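Local coordinates for protein putative glucoamylase (Bacteroides caccae ATCC 43185, PDB 4QT9) that probably hydrolyses glycosidic bonds of a carbohydrate substrate, as a putative glucoamylase with an alpha/alpha toroid fold, at residues 348-353 with 399-404; 129-134 with 189-194. All coordinates share one frame; numbering follows the deposited sequence.

Interaction 1 of 2, residues 348-353 with 399-404; sequences IVYTPE and AVMIEN
The backbone oxygen Met-401 O is flanked by two methyl groups of 348-353: Val-349 CG1 approaches to 3.4 Å and Ile-348 CG2, in the conformer given, lies 3.6 Å from the same Met-401 O. The branching of valine suits its place, because both methyls bear on Met-401 while each also has a neighbour of its own. CG1 of Val-349, anti to the carbonyl carbon (chi1 -64°), also meets Asn-404 CB at 4.1 Å. Val-349 CG2 touches Met-401 CE at 3.7 Å and lies over the centre of the Tyr-350 ring. Met-401, a selenomethionine, crosses Val-349 at about a right angle, and bends at chi2 and chi3 carry its soft SE against both valine methyls and its CE to within 4.2 Å of Tyr-350 OH. In this alpha/alpha toroid the contact seats the turn that leads into helix 352-364 against the C-terminal half of helix 392-406, and helix 21-37 adds Met-25 beside Ile-348 and Val-28 beside Ile-402. The buried polar ends find partners beyond the two segments: Tyr-350 OH bonds to Ala-264 O, while Asn-404 suits its place by using ND2 for Leu-269 O and OD1 for Trp-411 N.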
loop_
_atom_site.group_PDB
_atom_site.type_symbol
_atom_site.label_atom_id
_atom_site.label_comp_id
_atom_site.label_asym_id
_atom_site.label_seq_id
_atom_site.Cartn_x
_atom_site.Cartn_y
_atom_site.Cartn_z
ATOM N N ILE A 348 -1.795 -13.021 -2.673
ATOM C CA ILE A 348 -2.493 -13.919 -3.617
ATOM C C ILE A 348 -1.787 -13.933 -4.997
ATOM O O ILE A 348 -1.733 -14.980 -5.641
ATOM C CB ILE A 348 -4.005 -13.564 -3.749
ATOM C CG1 ILE A 348 -4.779 -14.632 -4.565
ATOM C CG2 ILE A 348 -4.232 -12.125 -4.292
ATOM C CD1 ILE A 348 -6.311 -14.612 -4.387
ATOM N N VAL A 349 -1.229 -12.792 -5.430
ATOM C CA VAL A 349 -0.516 -12.662 -6.725
ATOM C C VAL A 349 0.792 -13.513 -6.742
ATOM O O VAL A 349 1.235 -13.922 -7.817
ATOM C CB VAL A 349 -0.211 -11.182 -7.078
ATOM C CG1 VAL A 349 -1.500 -10.389 -7.276
ATOM C CG2 VAL A 349 0.700 -10.516 -6.033
ATOM N N TYR A 350 1.385 -13.775 -5.558
ATOM C CA TYR A 350 2.624 -14.552 -5.388
ATOM C C TYR A 350 2.386 -16.024 -5.055
ATOM O O TYR A 350 3.089 -16.886 -5.598
ATOM C CB TYR A 350 3.488 -13.962 -4.257
ATOM C CG TYR A 350 3.819 -12.509 -4.449
ATOM C CD1 TYR A 350 4.540 -12.082 -5.559
ATOM C CD2 TYR A 350 3.421 -11.554 -3.515
ATOM C CE1 TYR A 350 4.818 -10.734 -5.765
ATOM C CE2 TYR A 350 3.708 -10.201 -3.702
ATOM C CZ TYR A 350 4.410 -9.799 -4.830
ATOM O OH TYR A 350 4.746 -8.487 -5.015
ATOM N N THR A 351 1.476 -16.293 -4.092
ATOM C CA THR A 351 1.148 -17.644 -3.602
ATOM C C THR A 351 -0.375 -17.857 -3.728
ATOM O O THR A 351 -1.086 -17.804 -2.718
ATOM C CB THR A 351 1.667 -17.816 -2.159
ATOM O OG1 THR A 351 1.087 -16.786 -1.352
ATOM C CG2 THR A 351 3.195 -17.742 -2.071
ATOM N N PRO A 352 -0.902 -18.040 -4.971
ATOM C CA PRO A 352 -2.362 -18.125 -5.144
ATOM C C PRO A 352 -3.060 -19.200 -4.295
ATOM O O PRO A 352 -4.038 -18.883 -3.621
ATOM C CB PRO A 352 -2.525 -18.396 -6.642
ATOM C CG PRO A 352 -1.302 -17.823 -7.263
ATOM C CD PRO A 352 -0.212 -18.086 -6.280
ATOM N N GLU A 353 -2.544 -20.447 -4.288
ATOM C CA GLU A 353 -3.153 -21.561 -3.549
ATOM C C GLU A 353 -3.077 -21.357 -2.037
ATOM O O GLU A 353 -4.096 -21.522 -1.365
ATOM C CB GLU A 353 -2.538 -22.912 -3.946
ATOM C CG GLU A 353 -2.882 -23.378 -5.358
ATOM C CD GLU A 353 -4.353 -23.465 -5.737
ATOM O OE1 GLU A 353 -5.145 -24.047 -4.959
ATOM O OE2 GLU A 353 -4.709 -22.962 -6.829
ATOM N N ALA A 399 -8.216 -5.635 -1.861
ATOM C CA ALA A 399 -9.046 -5.351 -3.038
ATOM C C ALA A 399 -8.212 -5.254 -4.293
ATOM O O ALA A 399 -8.585 -5.812 -5.312
ATOM C CB ALA A 399 -9.813 -4.074 -2.839
ATOM N N VAL A 400 -7.041 -4.650 -4.198
ATOM C CA VAL A 400 -6.179 -4.416 -5.358
ATOM C C VAL A 400 -5.444 -5.699 -5.802
ATOM O O VAL A 400 -5.470 -6.032 -6.996
ATOM C CB VAL A 400 -5.230 -3.227 -5.074
ATOM C CG1 VAL A 400 -4.282 -2.973 -6.256
ATOM C CG2 VAL A 400 -6.059 -1.960 -4.767
HETATM N N MSE A 401 -4.869 -6.457 -4.850
HETATM C CA MSE A 401 -4.147 -7.677 -5.213
HETATM C C MSE A 401 -5.094 -8.774 -5.745
HETATM O O MSE A 401 -4.680 -9.474 -6.691
HETATM C CB MSE A 401 -3.249 -8.146 -4.089
HETATM C CG MSE A 401 -2.109 -7.157 -3.867
HETATM SE SE MSE A 401 -1.014 -6.845 -5.488
HETATM C CE MSE A 401 0.841 -7.051 -4.668
ATOM N N ILE A 402 -6.362 -8.878 -5.218
ATOM C CA ILE A 402 -7.342 -9.841 -5.747
ATOM C C ILE A 402 -7.629 -9.449 -7.215
ATOM O O ILE A 402 -7.662 -10.319 -8.097
ATOM C CB ILE A 402 -8.635 -9.936 -4.889
ATOM C CG1 ILE A 402 -8.406 -10.780 -3.609
ATOM C CG2 ILE A 402 -9.788 -10.537 -5.702
ATOM C CD1 ILE A 402 -9.604 -10.714 -2.581
ATOM N N GLU A 403 -7.803 -8.134 -7.478
ATOM C CA GLU A 403 -8.045 -7.637 -8.833
ATOM C C GLU A 403 -6.858 -7.958 -9.755
ATOM O O GLU A 403 -7.068 -8.509 -10.843
ATOM C CB GLU A 403 -8.343 -6.131 -8.853
ATOM C CG GLU A 403 -8.881 -5.678 -10.202
ATOM C CD GLU A 403 -10.171 -6.373 -10.612
ATOM O OE1 GLU A 403 -11.112 -6.419 -9.786
ATOM O OE2 GLU A 403 -10.219 -6.925 -11.735
ATOM N N ASN A 404 -5.627 -7.659 -9.314
ATOM C CA ASN A 404 -4.428 -7.922 -10.125
ATOM C C ASN A 404 -4.264 -9.402 -10.405
ATOM O O ASN A 404 -3.861 -9.755 -11.507
ATOM C CB ASN A 404 -3.148 -7.349 -9.504
ATOM C CG ASN A 404 -2.996 -5.866 -9.690
ATOM O OD1 ASN A 404 -3.475 -5.294 -10.660
ATOM N ND2 ASN A 404 -2.346 -5.202 -8.749
#

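Interaction 2 of 2, residues 129-134 with 189-194; sequences KDNGGD and HWSPTY
Lys-129 lays its aliphatic chain across one face of Tyr-194. Its CB is 4.0 Å from Tyr-194 CG; next, Lys-129 CG sits 3.7 Å from the ring centroid and only 10° off the normal, a CH-pi contact; CD passes near CD1, and Lys-129 CE is still 3.9 Å from Tyr-194 CD1. Extended beyond CG, the chain carries NZ past the ring to a salt bridge with Glu-197; lysine suits the place, with methylenes for the ring and a charge for the glutamate. Ser-191 OG, placed beside its own carbonyl carbon (chi1 163°), donates to Asn-131 OD1 at a short 2.5 Å, in the amide's carbonyl plane and on a lone pair. The same Ser-191 OG accepts from Tyr-194 N at 2.8 Å, almost straight, and from Thr-193 N. Replacing this serine by an alanine would probably leave Asn-131 OD1 and those two backbone N-H groups without their shared mate and let the turn shift. Glycine suits position 132 because a CB there would collide with Trp-190 O and Ser-191 CA. Gly-133 N donates to Trp-190 O at 2.8 Å, and a weak return bond completes a short two-stranded antiparallel ladder, continued on the 189-194 side by an ST turn.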
loop_
_atom_site.group_PDB
_atom_site.type_symbol
_atom_site.label_atom_id
_atom_site.label_comp_id
_atom_site.label_asym_id
_atom_site.label_seq_id
_atom_site.Cartn_x
_atom_site.Cartn_y
_atom_site.Cartn_z
ATOM N N LYS A 129 6.796 16.720 15.163
ATOM C CA LYS A 129 7.624 17.249 14.087
ATOM C C LYS A 129 7.236 16.687 12.688
ATOM O O LYS A 129 7.759 17.161 11.688
ATOM C CB LYS A 129 9.104 17.028 14.416
ATOM C CG LYS A 129 9.519 17.794 15.676
ATOM C CD LYS A 129 10.972 17.592 16.048
ATOM C CE LYS A 129 11.390 18.528 17.159
ATOM N NZ LYS A 129 12.832 18.371 17.495
ATOM N N ASP A 130 6.276 15.760 12.618
ATOM C CA ASP A 130 5.778 15.215 11.362
ATOM C C ASP A 130 4.456 15.951 11.024
ATOM O O ASP A 130 3.364 15.381 11.097
ATOM C CB ASP A 130 5.619 13.680 11.466
ATOM C CG ASP A 130 5.288 12.957 10.165
ATOM O OD1 ASP A 130 5.141 13.638 9.115
ATOM O OD2 ASP A 130 5.149 11.721 10.199
ATOM N N ASN A 131 4.575 17.252 10.717
ATOM C CA ASN A 131 3.448 18.156 10.424
ATOM C C ASN A 131 3.520 18.694 8.977
ATOM O O ASN A 131 2.938 19.715 8.659
ATOM C CB ASN A 131 3.468 19.329 11.433
ATOM C CG ASN A 131 4.690 20.240 11.342
ATOM O OD1 ASN A 131 5.735 19.898 10.782
ATOM N ND2 ASN A 131 4.604 21.407 11.933
ATOM N N GLY A 132 4.285 18.039 8.127
ATOM C CA GLY A 132 4.450 18.532 6.767
ATOM C C GLY A 132 4.282 17.428 5.761
ATOM O O GLY A 132 3.375 16.618 5.873
ATOM N N GLY A 133 5.145 17.417 4.766
ATOM C CA GLY A 133 5.109 16.401 3.733
ATOM C C GLY A 133 5.683 15.084 4.206
ATOM O O GLY A 133 6.572 15.041 5.061
ATOM N N ASP A 134 5.113 14.009 3.682
ATOM C CA ASP A 134 5.492 12.603 3.874
ATOM C C ASP A 134 5.613 12.039 2.465
ATOM O O ASP A 134 4.585 11.856 1.797
ATOM C CB ASP A 134 4.408 11.880 4.725
ATOM C CG ASP A 134 4.739 10.427 5.009
ATOM O OD1 ASP A 134 5.274 9.735 4.088
ATOM O OD2 ASP A 134 4.485 9.975 6.141
ATOM N N HIS A 189 10.497 12.971 5.182
ATOM C CA HIS A 189 9.747 14.157 5.589
ATOM C C HIS A 189 10.410 15.489 5.381
ATOM O O HIS A 189 11.633 15.625 5.376
ATOM C CB HIS A 189 9.419 14.105 7.094
ATOM C CG HIS A 189 9.070 12.756 7.625
ATOM N ND1 HIS A 189 10.042 11.916 8.127
ATOM C CD2 HIS A 189 7.860 12.173 7.780
ATOM C CE1 HIS A 189 9.391 10.854 8.573
ATOM N NE2 HIS A 189 8.085 10.954 8.349
ATOM N N TRP A 190 9.551 16.500 5.322
ATOM C CA TRP A 190 9.885 17.913 5.281
ATOM C C TRP A 190 8.776 18.676 5.960
ATOM O O TRP A 190 7.585 18.479 5.660
ATOM C CB TRP A 190 10.158 18.470 3.868
ATOM C CG TRP A 190 10.503 19.929 3.912
ATOM C CD1 TRP A 190 11.710 20.471 4.247
ATOM C CD2 TRP A 190 9.593 21.034 3.767
ATOM N NE1 TRP A 190 11.616 21.836 4.305
ATOM C CE2 TRP A 190 10.333 22.215 3.990
ATOM C CE3 TRP A 190 8.223 21.139 3.463
ATOM C CZ2 TRP A 190 9.765 23.494 3.864
ATOM C CZ3 TRP A 190 7.650 22.403 3.365
ATOM C CH2 TRP A 190 8.417 23.563 3.556
ATOM N N SER A 191 9.172 19.567 6.865
ATOM C CA SER A 191 8.230 20.382 7.616
ATOM C C SER A 191 8.473 21.870 7.376
ATOM O O SER A 191 9.630 22.293 7.418
ATOM C CB SER A 191 8.358 20.083 9.102
ATOM O OG SER A 191 7.743 21.117 9.854
ATOM N N PRO A 192 7.413 22.692 7.222
ATOM C CA PRO A 192 7.634 24.149 7.103
ATOM C C PRO A 192 8.131 24.784 8.408
ATOM O O PRO A 192 8.732 25.849 8.349
ATOM C CB PRO A 192 6.254 24.713 6.722
ATOM C CG PRO A 192 5.364 23.539 6.540
ATOM C CD PRO A 192 5.978 22.351 7.193
ATOM N N THR A 193 7.899 24.126 9.568
ATOM C CA THR A 193 8.282 24.621 10.892
ATOM C C THR A 193 9.584 23.970 11.382
ATOM O O THR A 193 10.474 24.660 11.879
ATOM C CB THR A 193 7.117 24.366 11.873
ATOM O OG1 THR A 193 5.977 25.088 11.412
ATOM C CG2 THR A 193 7.433 24.777 13.311
ATOM N N TYR A 194 9.676 22.646 11.269
ATOM C CA TYR A 194 10.835 21.918 11.771
ATOM C C TYR A 194 11.895 21.552 10.696
ATOM O O TYR A 194 12.908 20.943 11.047
ATOM C CB TYR A 194 10.359 20.657 12.511
ATOM C CG TYR A 194 9.446 20.961 13.684
ATOM C CD1 TYR A 194 9.962 21.404 14.900
ATOM C CD2 TYR A 194 8.066 20.798 13.581
ATOM C CE1 TYR A 194 9.127 21.678 15.983
ATOM C CE2 TYR A 194 7.223 21.054 14.663
ATOM C CZ TYR A 194 7.758 21.501 15.859
ATOM O OH TYR A 194 6.936 21.751 16.927
#

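How the interactions relate
The two contacts stand on opposite sides of the chain's centre, with their own centres 35 Å apart and their nearest atoms about 19 Å apart, so neither touches the other. Along the chain they follow in series: interaction 2 closes before interaction 1 opens. They also differ in kind. Interaction 1 is wholly buried and apolar, its centre about 14 Å from the centre of the chain, whereas interaction 2 is partly exposed, about 21 Å out, and combines backbone and side-chain hydrogen bonds with a lysine chain laid on a tyrosine ring. Interaction 2 bridges the ends of a largely helical excursion that includes helices 135-152 and 157-172, and Asp-134 caps the first of these by bonding to Glu-137 N. Interaction 1 joins the turn before helix 352-364 to helix 392-406.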